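Local structure of glycosyl hydrolase family 2, TIM barrel domain protein (6DXU) at residues 76-82 / 781-785; 519-523 / 785-789; 603-607 / 789-793; 768-772 / 798-802. The protein probably removes glucuronic acid from glucuronide conjugates, as a beta-glucuronidase of glycoside hydrolase family 2 from the human gut bacterium Parabacteroides merdae. All blocks are in the same frame, centred on the assembly; numbering follows the deposited sequence.

Contact 1. Residues 76-82 / 781-785; sequences AEDAVDP and CNLGT. With NA (sodium ion), chain N.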
loop_
_atom_site.group_PDB
_atom_site.type_symbol
_atom_site.label_atom_id
_atom_site.label_comp_id
_atom_site.label_asym_id
_atom_site.label_seq_id
_atom_site.Cartn_x
_atom_site.Cartn_y
_atom_site.Cartn_z
ATOM N N ALA D 76 14.283 27.850 17.696
ATOM C CA ALA D 76 15.233 28.609 18.509
ATOM C C ALA D 76 14.625 29.905 19.007
ATOM O O ALA D 76 14.918 30.348 20.125
ATOM C CB ALA D 76 16.499 28.892 17.702
ATOM N N GLU D 77 13.772 30.519 18.200
ATOM C CA GLU D 77 13.123 31.762 18.572
ATOM C C GLU D 77 11.631 31.627 18.823
ATOM O O GLU D 77 11.116 32.241 19.772
ATOM C CB GLU D 77 13.395 32.813 17.489
ATOM C CG GLU D 77 13.007 34.199 17.884
ATOM C CD GLU D 77 13.859 35.261 17.194
ATOM O OE1 GLU D 77 14.553 34.929 16.202
ATOM O OE2 GLU D 77 13.816 36.430 17.640
ATOM N N ASP D 78 10.901 30.842 18.017
ATOM C CA ASP D 78 9.450 30.917 18.118
ATOM C C ASP D 78 8.886 30.136 19.307
ATOM O O ASP D 78 7.708 30.322 19.638
ATOM C CB ASP D 78 8.780 30.479 16.796
ATOM C CG ASP D 78 8.865 28.966 16.508
ATOM O OD1 ASP D 78 9.418 28.168 17.291
ATOM O OD2 ASP D 78 8.328 28.568 15.451
ATOM N N ALA D 79 9.687 29.301 19.979
ATOM C CA ALA D 79 9.174 28.620 21.170
ATOM C C ALA D 79 8.846 29.616 22.277
ATOM O O ALA D 79 7.853 29.452 22.991
ATOM C CB ALA D 79 10.174 27.581 21.672
ATOM N N VAL D 80 9.660 30.660 22.433
ATOM C CA VAL D 80 9.429 31.648 23.484
ATOM C C VAL D 80 8.903 32.964 22.949
ATOM O O VAL D 80 8.502 33.821 23.754
ATOM C CB VAL D 80 10.700 31.894 24.331
ATOM C CG1 VAL D 80 11.072 30.641 25.107
ATOM C CG2 VAL D 80 11.871 32.357 23.460
ATOM N N ASP D 81 8.855 33.148 21.636
ATOM C CA ASP D 81 8.245 34.357 21.105
ATOM C C ASP D 81 6.828 34.466 21.640
ATOM O O ASP D 81 6.035 33.525 21.486
ATOM C CB ASP D 81 8.222 34.375 19.580
ATOM C CG ASP D 81 7.743 35.723 19.038
ATOM O OD1 ASP D 81 6.520 35.972 19.058
ATOM O OD2 ASP D 81 8.602 36.560 18.679
ATOM N N PRO D 82 6.468 35.582 22.275
ATOM C CA PRO D 82 5.184 35.637 22.986
ATOM C C PRO D 82 3.960 35.688 22.083
ATOM O O PRO D 82 2.846 35.517 22.594
ATOM C CB PRO D 82 5.302 36.929 23.815
ATOM C CG PRO D 82 6.230 37.811 22.993
ATOM C CD PRO D 82 7.259 36.818 22.448
ATOM N N CYS D 781 16.213 39.606 22.401
ATOM C CA CYS D 781 14.972 39.125 22.984
ATOM C C CYS D 781 14.791 37.655 22.628
ATOM O O CYS D 781 15.683 37.020 22.053
ATOM C CB CYS D 781 13.779 39.968 22.506
ATOM S SG CYS D 781 13.443 39.959 20.721
ATOM N N ASN D 782 13.639 37.110 23.018
ATOM C CA ASN D 782 13.301 35.707 22.770
ATOM C C ASN D 782 14.388 34.767 23.295
ATOM O O ASN D 782 14.699 33.724 22.698
ATOM C CB ASN D 782 13.020 35.465 21.289
ATOM C CG ASN D 782 11.725 36.127 20.837
ATOM O OD1 ASN D 782 10.821 36.381 21.643
ATOM N ND2 ASN D 782 11.643 36.438 19.557
ATOM N N LEU D 783 14.960 35.124 24.433
ATOM C CA LEU D 783 15.878 34.220 25.112
ATOM C C LEU D 783 15.184 33.363 26.160
ATOM O O LEU D 783 15.787 32.407 26.660
ATOM C CB LEU D 783 17.015 35.006 25.777
ATOM C CG LEU D 783 17.876 35.871 24.855
ATOM C CD1 LEU D 783 19.042 36.461 25.632
ATOM C CD2 LEU D 783 18.350 35.073 23.629
ATOM N N GLY D 784 13.941 33.677 26.510
ATOM C CA GLY D 784 13.279 32.938 27.572
ATOM C C GLY D 784 13.804 33.254 28.957
ATOM O O GLY D 784 13.747 32.396 29.846
ATOM N N THR D 785 14.336 34.457 29.156
ATOM C CA THR D 785 14.829 34.915 30.448
ATOM C C THR D 785 14.155 36.236 30.794
ATOM O O THR D 785 13.665 36.950 29.921
ATOM C CB THR D 785 16.338 35.137 30.448
ATOM O OG1 THR D 785 16.648 36.176 29.504
ATOM C CG2 THR D 785 17.109 33.830 30.095
HETATM NA NA NA N . 5.625 30.794 21.357
HETATM O O HOH W 1 15.580 31.108 22.713
HETATM O O HOH W 2 4.567 28.207 21.519
#

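Contact 2. Residues 519-523 / 785-789; sequences SHARR and TSTGS. With BCN (bicine), chain L.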
loop_
_atom_site.group_PDB
_atom_site.type_symbol
_atom_site.label_atom_id
_atom_site.label_comp_id
_atom_site.label_asym_id
_atom_site.label_seq_id
_atom_site.Cartn_x
_atom_site.Cartn_y
_atom_site.Cartn_z
ATOM N N SER D 519 9.889 30.677 40.006
ATOM C CA SER D 519 10.347 32.000 40.415
ATOM C C SER D 519 10.771 32.790 39.187
ATOM O O SER D 519 11.597 32.331 38.390
ATOM C CB SER D 519 11.477 31.919 41.451
ATOM O OG SER D 519 12.665 31.318 40.962
ATOM N N HIS D 520 10.149 33.949 39.022
ATOM C CA HIS D 520 10.517 34.940 38.016
ATOM C C HIS D 520 11.832 35.562 38.446
ATOM O O HIS D 520 11.866 36.333 39.411
ATOM C CB HIS D 520 9.386 35.964 37.933
ATOM C CG HIS D 520 9.457 36.902 36.763
ATOM N ND1 HIS D 520 9.846 36.510 35.500
ATOM C CD2 HIS D 520 9.115 38.211 36.659
ATOM C CE1 HIS D 520 9.771 37.541 34.676
ATOM N NE2 HIS D 520 9.342 38.590 35.358
ATOM N N ALA D 521 12.922 35.178 37.778
ATOM C CA ALA D 521 14.253 35.565 38.228
ATOM C C ALA D 521 14.352 37.077 38.342
ATOM O O ALA D 521 13.934 37.802 37.436
ATOM C CB ALA D 521 15.330 35.053 37.272
ATOM N N ARG D 522 14.894 37.542 39.468
ATOM C CA ARG D 522 15.110 38.936 39.850
ATOM C C ARG D 522 13.867 39.521 40.502
ATOM O O ARG D 522 13.889 40.703 40.870
ATOM C CB ARG D 522 15.547 39.839 38.679
ATOM C CG ARG D 522 16.829 39.362 38.008
ATOM C CD ARG D 522 17.208 40.165 36.758
ATOM N NE ARG D 522 18.531 39.738 36.300
ATOM C CZ ARG D 522 19.677 40.222 36.789
ATOM N NH1 ARG D 522 19.672 41.161 37.730
ATOM N NH2 ARG D 522 20.837 39.764 36.340
ATOM N N ARG D 523 12.791 38.756 40.669
ATOM C CA ARG D 523 11.648 39.249 41.429
ATOM C C ARG D 523 11.762 38.805 42.879
ATOM O O ARG D 523 11.980 37.621 43.157
ATOM C CB ARG D 523 10.330 38.761 40.843
ATOM C CG ARG D 523 9.111 39.231 41.625
ATOM C CD ARG D 523 7.826 38.635 41.055
ATOM N NE ARG D 523 7.417 39.276 39.803
ATOM C CZ ARG D 523 6.511 38.776 38.969
ATOM N NH1 ARG D 523 5.922 37.612 39.237
ATOM N NH2 ARG D 523 6.195 39.432 37.852
ATOM N N THR D 785 14.336 34.457 29.156
ATOM C CA THR D 785 14.829 34.915 30.448
ATOM C C THR D 785 14.155 36.236 30.794
ATOM O O THR D 785 13.665 36.950 29.921
ATOM C CB THR D 785 16.338 35.137 30.448
ATOM O OG1 THR D 785 16.648 36.176 29.504
ATOM C CG2 THR D 785 17.109 33.830 30.095
ATOM N N SER D 786 14.143 36.565 32.085
ATOM C CA SER D 786 13.480 37.798 32.499
ATOM C C SER D 786 14.208 39.054 32.016
ATOM O O SER D 786 13.613 40.139 32.067
ATOM C CB SER D 786 13.315 37.837 34.019
ATOM O OG SER D 786 14.569 37.789 34.660
ATOM N N THR D 787 15.461 38.948 31.567
ATOM C CA THR D 787 16.161 40.088 30.977
ATOM C C THR D 787 16.408 39.909 29.481
ATOM O O THR D 787 17.180 40.674 28.889
ATOM C CB THR D 787 17.489 40.357 31.695
ATOM O OG1 THR D 787 18.318 39.190 31.638
ATOM C CG2 THR D 787 17.240 40.735 33.163
ATOM N N GLY D 788 15.778 38.918 28.859
ATOM C CA GLY D 788 15.910 38.693 27.439
ATOM C C GLY D 788 14.562 38.456 26.786
ATOM O O GLY D 788 14.424 37.556 25.952
ATOM N N SER D 789 13.549 39.239 27.164
ATOM C CA SER D 789 12.187 39.023 26.700
ATOM C C SER D 789 11.568 40.350 26.277
ATOM O O SER D 789 11.573 41.309 27.056
ATOM C CB SER D 789 11.332 38.361 27.793
ATOM O OG SER D 789 11.774 37.032 28.079
HETATM N N1 BCN L . 1.263 34.851 37.665
HETATM C C1 BCN L . -0.042 35.398 37.983
HETATM C C2 BCN L . -0.132 36.820 37.436
HETATM O O21 BCN L . 0.914 37.398 37.042
HETATM O O22 BCN L . -1.245 37.411 37.382
HETATM C C3 BCN L . 2.025 34.742 38.905
HETATM C C4 BCN L . 2.582 36.100 39.339
HETATM O O4 BCN L . 3.312 36.677 38.289
HETATM C C5 BCN L . 1.084 33.503 37.126
HETATM C C6 BCN L . 1.115 33.526 35.599
HETATM O O6 BCN L . 1.767 34.695 35.177
HETATM O O HOH W 3 17.031 37.642 34.168
#

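Contact 3. Residues 603-607 / 789-793; sequences DNPVP and SRKVQ. With BCN (bicine), chain L.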
loop_
_atom_site.group_PDB
_atom_site.type_symbol
_atom_site.label_atom_id
_atom_site.label_comp_id
_atom_site.label_asym_id
_atom_site.label_seq_id
_atom_site.Cartn_x
_atom_site.Cartn_y
_atom_site.Cartn_z
ATOM N N ASP D 603 1.116 32.538 29.397
ATOM C CA ASP D 603 0.896 33.676 30.284
ATOM C C ASP D 603 1.832 33.707 31.483
ATOM O O ASP D 603 1.575 34.462 32.431
ATOM C CB ASP D 603 -0.554 33.699 30.756
ATOM C CG ASP D 603 -1.520 33.967 29.618
ATOM O OD1 ASP D 603 -1.211 34.830 28.770
ATOM O OD2 ASP D 603 -2.559 33.288 29.547
ATOM N N ASN D 604 2.901 32.910 31.480
ATOM C CA ASN D 604 3.868 32.974 32.561
ATOM C C ASN D 604 4.580 34.325 32.529
ATOM O O ASN D 604 4.601 34.992 31.492
ATOM C CB ASN D 604 4.876 31.831 32.439
ATOM C CG ASN D 604 4.417 30.583 33.161
ATOM O OD1 ASN D 604 3.250 30.485 33.540
ATOM N ND2 ASN D 604 5.329 29.620 33.356
ATOM N N PRO D 605 5.167 34.749 33.660
ATOM C CA PRO D 605 5.869 36.051 33.695
ATOM C C PRO D 605 6.897 36.225 32.596
ATOM O O PRO D 605 6.983 37.307 31.998
ATOM C CB PRO D 605 6.522 36.049 35.086
ATOM C CG PRO D 605 5.595 35.222 35.922
ATOM C CD PRO D 605 5.092 34.123 34.993
ATOM N N VAL D 606 7.679 35.188 32.307
ATOM C CA VAL D 606 8.320 35.036 31.005
ATOM C C VAL D 606 7.414 34.124 30.163
ATOM O O VAL D 606 7.285 32.936 30.493
ATOM C CB VAL D 606 9.733 34.457 31.113
ATOM C CG1 VAL D 606 10.287 34.182 29.715
ATOM C CG2 VAL D 606 10.663 35.437 31.901
ATOM N N PRO D 607 6.761 34.646 29.128
ATOM C CA PRO D 607 5.836 33.805 28.353
ATOM C C PRO D 607 6.517 32.545 27.830
ATOM O O PRO D 607 7.662 32.584 27.372
ATOM C CB PRO D 607 5.401 34.728 27.200
ATOM C CG PRO D 607 5.510 36.126 27.782
ATOM C CD PRO D 607 6.717 36.066 28.717
ATOM N N SER D 789 13.549 39.239 27.164
ATOM C CA SER D 789 12.187 39.023 26.700
ATOM C C SER D 789 11.568 40.350 26.277
ATOM O O SER D 789 11.573 41.309 27.056
ATOM C CB SER D 789 11.332 38.361 27.793
ATOM O OG SER D 789 11.774 37.032 28.079
ATOM N N ARG D 790 11.000 40.392 25.061
ATOM C CA ARG D 790 10.407 41.638 24.579
ATOM C C ARG D 790 9.024 41.877 25.147
ATOM O O ARG D 790 8.515 42.992 25.031
ATOM C CB ARG D 790 10.347 41.667 23.047
ATOM C CG ARG D 790 9.397 40.667 22.404
ATOM C CD ARG D 790 9.493 40.759 20.888
ATOM N NE ARG D 790 8.609 39.798 20.230
ATOM C CZ ARG D 790 7.311 39.993 20.032
ATOM N NH1 ARG D 790 6.747 41.134 20.423
ATOM N NH2 ARG D 790 6.573 39.057 19.432
ATOM N N LYS D 791 8.401 40.854 25.729
ATOM C CA LYS D 791 7.215 41.006 26.567
ATOM C C LYS D 791 7.492 40.258 27.861
ATOM O O LYS D 791 7.831 39.070 27.825
ATOM C CB LYS D 791 5.962 40.463 25.877
ATOM C CG LYS D 791 5.526 41.299 24.673
ATOM C CD LYS D 791 4.189 40.826 24.087
ATOM C CE LYS D 791 3.807 41.696 22.889
ATOM N NZ LYS D 791 2.539 41.272 22.271
ATOM N N VAL D 792 7.405 40.950 28.993
ATOM C CA VAL D 792 7.850 40.367 30.262
ATOM C C VAL D 792 7.147 41.096 31.398
ATOM O O VAL D 792 6.951 42.312 31.340
ATOM C CB VAL D 792 9.389 40.438 30.395
ATOM C CG1 VAL D 792 9.870 41.906 30.556
ATOM C CG2 VAL D 792 9.883 39.570 31.565
ATOM N N GLN D 793 6.758 40.348 32.427
ATOM C CA GLN D 793 6.223 40.973 33.631
ATOM C C GLN D 793 7.352 41.664 34.378
ATOM O O GLN D 793 8.486 41.181 34.396
ATOM C CB GLN D 793 5.557 39.937 34.544
ATOM C CG GLN D 793 4.172 39.484 34.115
ATOM C CD GLN D 793 3.563 38.514 35.116
ATOM O OE1 GLN D 793 3.989 38.468 36.266
ATOM N NE2 GLN D 793 2.586 37.711 34.676
HETATM N N1 BCN L . 1.263 34.851 37.665
HETATM C C1 BCN L . -0.042 35.398 37.983
HETATM C C2 BCN L . -0.132 36.820 37.436
HETATM O O21 BCN L . 0.914 37.398 37.042
HETATM O O22 BCN L . -1.245 37.411 37.382
HETATM C C3 BCN L . 2.025 34.742 38.905
HETATM C C4 BCN L . 2.582 36.100 39.339
HETATM O O4 BCN L . 3.312 36.677 38.289
HETATM C C5 BCN L . 1.084 33.503 37.126
HETATM C C6 BCN L . 1.115 33.526 35.599
HETATM O O6 BCN L . 1.767 34.695 35.177
HETATM O O HOH W 4 1.698 37.344 31.939
#

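Contact 4. Residues 768-772 / 798-802; sequences QITFE and RALIR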
loop_
_atom_site.group_PDB
_atom_site.type_symbol
_atom_site.label_atom_id
_atom_site.label_comp_id
_atom_site.label_asym_id
_atom_site.label_seq_id
_atom_site.Cartn_x
_atom_site.Cartn_y
_atom_site.Cartn_z
ATOM N N GLN D 768 2.946 43.922 32.988
ATOM C CA GLN D 768 3.672 43.507 31.802
ATOM C C GLN D 768 4.216 44.714 31.042
ATOM O O GLN D 768 3.525 45.715 30.846
ATOM C CB GLN D 768 2.789 42.663 30.877
ATOM C CG GLN D 768 3.641 41.971 29.802
ATOM C CD GLN D 768 2.850 41.169 28.788
ATOM O OE1 GLN D 768 2.951 39.940 28.742
ATOM N NE2 GLN D 768 2.084 41.857 27.951
ATOM N N ILE D 769 5.465 44.589 30.602
ATOM C CA ILE D 769 6.178 45.607 29.843
ATOM C C ILE D 769 6.513 45.028 28.472
ATOM O O ILE D 769 6.889 43.854 28.363
ATOM C CB ILE D 769 7.460 46.045 30.576
ATOM C CG1 ILE D 769 7.097 46.799 31.852
ATOM C CG2 ILE D 769 8.333 46.912 29.677
ATOM C CD1 ILE D 769 8.152 46.682 32.915
ATOM N N THR D 770 6.375 45.851 27.432
ATOM C CA THR D 770 6.664 45.477 26.051
ATOM C C THR D 770 7.752 46.380 25.478
ATOM O O THR D 770 7.643 47.609 25.547
ATOM C CB THR D 770 5.390 45.583 25.206
ATOM O OG1 THR D 770 4.418 44.659 25.701
ATOM C CG2 THR D 770 5.676 45.276 23.722
ATOM N N PHE D 771 8.796 45.778 24.912
ATOM C CA PHE D 771 9.867 46.506 24.243
ATOM C C PHE D 771 9.700 46.441 22.728
ATOM O O PHE D 771 9.367 45.385 22.187
ATOM C CB PHE D 771 11.220 45.910 24.612
ATOM C CG PHE D 771 11.579 46.055 26.061
ATOM C CD1 PHE D 771 12.204 47.206 26.517
ATOM C CD2 PHE D 771 11.291 45.041 26.963
ATOM C CE1 PHE D 771 12.559 47.343 27.845
ATOM C CE2 PHE D 771 11.633 45.169 28.296
ATOM C CZ PHE D 771 12.266 46.325 28.740
ATOM N N GLU D 772 9.950 47.568 22.044
ATOM C CA GLU D 772 10.015 47.609 20.583
ATOM C C GLU D 772 11.206 48.462 20.172
ATOM O O GLU D 772 11.657 49.324 20.930
ATOM C CB GLU D 772 8.737 48.181 19.945
ATOM C CG GLU D 772 7.478 47.378 20.205
ATOM C CD GLU D 772 6.251 47.934 19.492
ATOM O OE1 GLU D 772 6.340 49.002 18.830
ATOM O OE2 GLU D 772 5.185 47.295 19.606
ATOM N N ARG D 798 10.559 46.847 37.723
ATOM C CA ARG D 798 11.603 47.123 36.748
ATOM C C ARG D 798 11.657 46.029 35.683
ATOM O O ARG D 798 11.167 44.912 35.874
ATOM C CB ARG D 798 12.951 47.324 37.430
ATOM C CG ARG D 798 13.866 46.173 37.416
ATOM C CD ARG D 798 15.128 46.568 38.186
ATOM N NE ARG D 798 15.908 45.390 38.557
ATOM C CZ ARG D 798 15.550 44.558 39.528
ATOM N NH1 ARG D 798 14.423 44.781 40.217
ATOM N NH2 ARG D 798 16.309 43.501 39.801
ATOM N N ALA D 799 12.209 46.387 34.526
ATOM C CA ALA D 799 12.476 45.416 33.475
ATOM C C ALA D 799 13.719 45.863 32.727
ATOM O O ALA D 799 13.899 47.057 32.470
ATOM C CB ALA D 799 11.290 45.274 32.510
ATOM N N LEU D 800 14.573 44.902 32.394
ATOM C CA LEU D 800 15.808 45.153 31.672
ATOM C C LEU D 800 15.796 44.384 30.358
ATOM O O LEU D 800 15.237 43.284 30.276
ATOM C CB LEU D 800 17.029 44.712 32.491
ATOM C CG LEU D 800 17.202 45.235 33.919
ATOM C CD1 LEU D 800 18.181 44.362 34.708
ATOM C CD2 LEU D 800 17.714 46.636 33.861
ATOM N N ILE D 801 16.447 44.946 29.338
ATOM C CA ILE D 801 16.709 44.209 28.104
ATOM C C ILE D 801 17.983 44.774 27.487
ATOM O O ILE D 801 18.328 45.942 27.698
ATOM C CB ILE D 801 15.506 44.265 27.121
ATOM C CG1 ILE D 801 15.590 43.133 26.081
ATOM C CG2 ILE D 801 15.405 45.628 26.435
ATOM C CD1 ILE D 801 14.297 42.954 25.293
ATOM N N ARG D 802 18.724 43.922 26.784
ATOM C CA ARG D 802 19.910 44.361 26.066
ATOM C C ARG D 802 19.589 44.599 24.593
ATOM O O ARG D 802 18.736 43.924 24.011
ATOM C CB ARG D 802 21.040 43.342 26.204
ATOM C CG ARG D 802 21.510 43.166 27.655
ATOM C CD ARG D 802 22.769 42.317 27.755
ATOM N NE ARG D 802 22.533 40.951 27.297
#

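Contact 1. Residues 76-82 / 781-785
The carboxamide of Asn782 reaches between the carboxylates of Glu77 and Asp81, and its ND2 supplies both. One N-H meets Glu77 OE2 at 2.9 Å from ND2 and nearly straight, at 160°. Glu77 OE2 accepts with the lone pair turned away from the other carboxylate oxygen and lies almost in the amide plane of Asn782. The second bond, from Asn782 ND2 to Asp81 OD2, is longer at 3.2 Å and more bent, and the acceptor is tilted out of the amide plane. With its CG anti to the backbone N (chi1 -169°) and the chain extended beyond, Glu77 crosses the asparagine at about a right angle. Glu77 CG then packs 3.6 Å from Asn782 CB. Val80 CG2 packs against the backbone of Asn782, 3.2 Å from Asn782 O, while Pro82 CD borders OD1. A water lies 2.8 Å from Ala76 O and equally far from Asn782 O. The 76-82 loop is shaped in turn by sodium, which binds Asp78 O at 2.7 Å and Asp81 O at 2.8 Å, with Val84 O and a water completing the ligands seen. The other oxygen of Asp81, OD1, is held by Asp83 N and by a salt bridge to Arg790. Replacing Asn782 by leucine would probably leave Glu77 OE2 and Asp81 OD2 without their common donor, and free Glu77 to swing away. The chemistry is thus that of a neutral amide shared by two acids: it joins a metal-braced loop of the sugar-binding region to the C-terminal domain, and likely eases the proximity of like charges.

Contact 2. Residues 519-523 / 785-789
Thr787 lays its methyl CG2 across the CD-NE part of Arg522, with Thr787 CG2 3.5 Å from Arg522 NE and the two side chains at about a right angle. The pair belongs to two beta turns that meet corner to corner: a type II turn from His520 to Arg523, in the TIM barrel region, and a type I turn from Thr785 to Gly788, in the C-terminal domain. Between them Ser786 does most of the joining. Ser786 CB rests 3.6 Å from His520 CE1, and Ser786 OG, set between backbone N and carbonyl carbon by a chi1 of 61°, stands 2.8 Å from Ala521 O. A water beside Ser786 OG also reaches Thr787 OG1 and, weakly, Arg522 NE; this single water thus joins both turns. The imidazole of His520 is fixed from outside the turns, NE2 on Gln793 O and ND1 on Gln611, and its CD2 lies over one face of the Arg523 guanidinium. That guanidinium points to the ligand pocket, where Arg523 NH1 bonds bicine O4 at 2.9 Å, at the edge of the flat group. NH1 also bonds Asp562 O, while NH2 serves Gln793 OE1 and Ala794 O. A methionine in place of Arg523 would probably leave bicine O4 and these three protein oxygens short of a donor, and His520 CD2 without the flat surface it lies over. The type I turn is itself doubly closed: Thr785 O receives Gly788 N at 3.1 Å and Ser789 OG at 2.6 Å, from opposite faces of the carbonyl plane.

Contact 3. Residues 603-607 / 789-793
Pro605 and Gln793 lose the most surface to each other's segments, and they meet through both backbone and side chain. Gln793 N donates to Pro605 O at 3.1 Å, almost perfectly straight at 173°. Beyond that bond the glutamine chain, extended past CG, crosses the proline ring at a slant until Gln793 OE1 stands 3.6 Å from Pro605 CG. The amide end is thereby delivered to the bicine: Gln793 NE2 makes weak bonds to bicine O21 and O6, and OE1 is also held by Arg523 NH2. From the other segment, Asp603 O accepts from bicine O6 at 2.8 Å, and a water links Asp603 O to Gln793 NE2. Pro605 CD closes the same corner, 3.4 Å from bicine O6. Val606, next in buried area, splits its branches. Val606 CG1, anti to the backbone N (chi1 174°), touches Ser789 OG at 3.6 Å, and Val606 CG2 faces Val792 CG2 at 4.2 Å. Pro607 CD follows, packed on Lys791 O, while the lysine's NZ goes off to a salt bridge with Asp83. The 791-793 strand lies at the margin of its sheet, paired on one side with the 768-775 strand, and the proline-rich loop docks on it with one main-chain bond. What results is a ligand pocket built at a seam, with a loop supplying carbonyl and ring while an edge strand of the C-terminal domain supplies the amide.

Contact 4. Residues 768-772 / 798-802
Ile801 sets its CG2 methyl over one face of the Phe771 ring, a CH-pi contact with CG2 3.7 Å from the ring centroid and only 16° off the normal. Its conformation explains the fit. The CG1 branch is anti to the backbone N (chi1 -161°), which leaves CG2 between the backbone N and the carbonyl carbon and projecting at the ring. CG1 carries CD1 across the same face, toward the ring's CD2 corner, where Ile801 CD1 comes 4.0 Å from Phe771 CD2. Phe771, with its CG anti to the carbonyl carbon, slides past Ile801 in the opposite direction, so the two side chains overlap along their lengths. On the opposite ring face lies Ile769 CG2, from the same strand, so the phenyl group is held between two isoleucines. At the ring edge, Ala799 CB approaches Phe771 CZ to 4.0 Å. The small alanine also receives Ile769 CD1, at a tight 3.5 Å from Ala799 CB, and little room is left at that point. The strands carrying these residues belong to different sheets, their axes 8.5 Å apart and crossing at -27°: the face-to-face packing of a beta sandwich in the C-terminal domain. Val752 and Val814 add to the apolar surroundings of Phe771, and Val792 packs on Ala799. The outer side of the 768-775 strand is polar instead, Glu772 forming a salt bridge with Lys815 and a hydrogen bond to the backbone N of Gly775 of a second subunit. Chemically, the interior contact depends on burial of apolar surface and on how methyls fit against the ring.

Overall arrangement
From the N terminus, contact 1 closes the longest loop, bringing the 76-82 turn of the sugar-binding region to 781-785. Contact 2 joins 519-523 of the TIM barrel region to 785-789, and contact 3 joins 603-607 to 789-793. Three distant loops therefore reach consecutive parts of one C-terminal segment, with Thr785 and Ser789 shared at the junctions. Contact 4 closes a short loop inside the C-terminal domain. It crosses the other three along the chain, as contacts 1 and 3 cross each other. Its 768-775 strand pairs with 791-793 of contact 3, tying the docking segment to the sandwich core, while contacts 2 and 3 border one bicine.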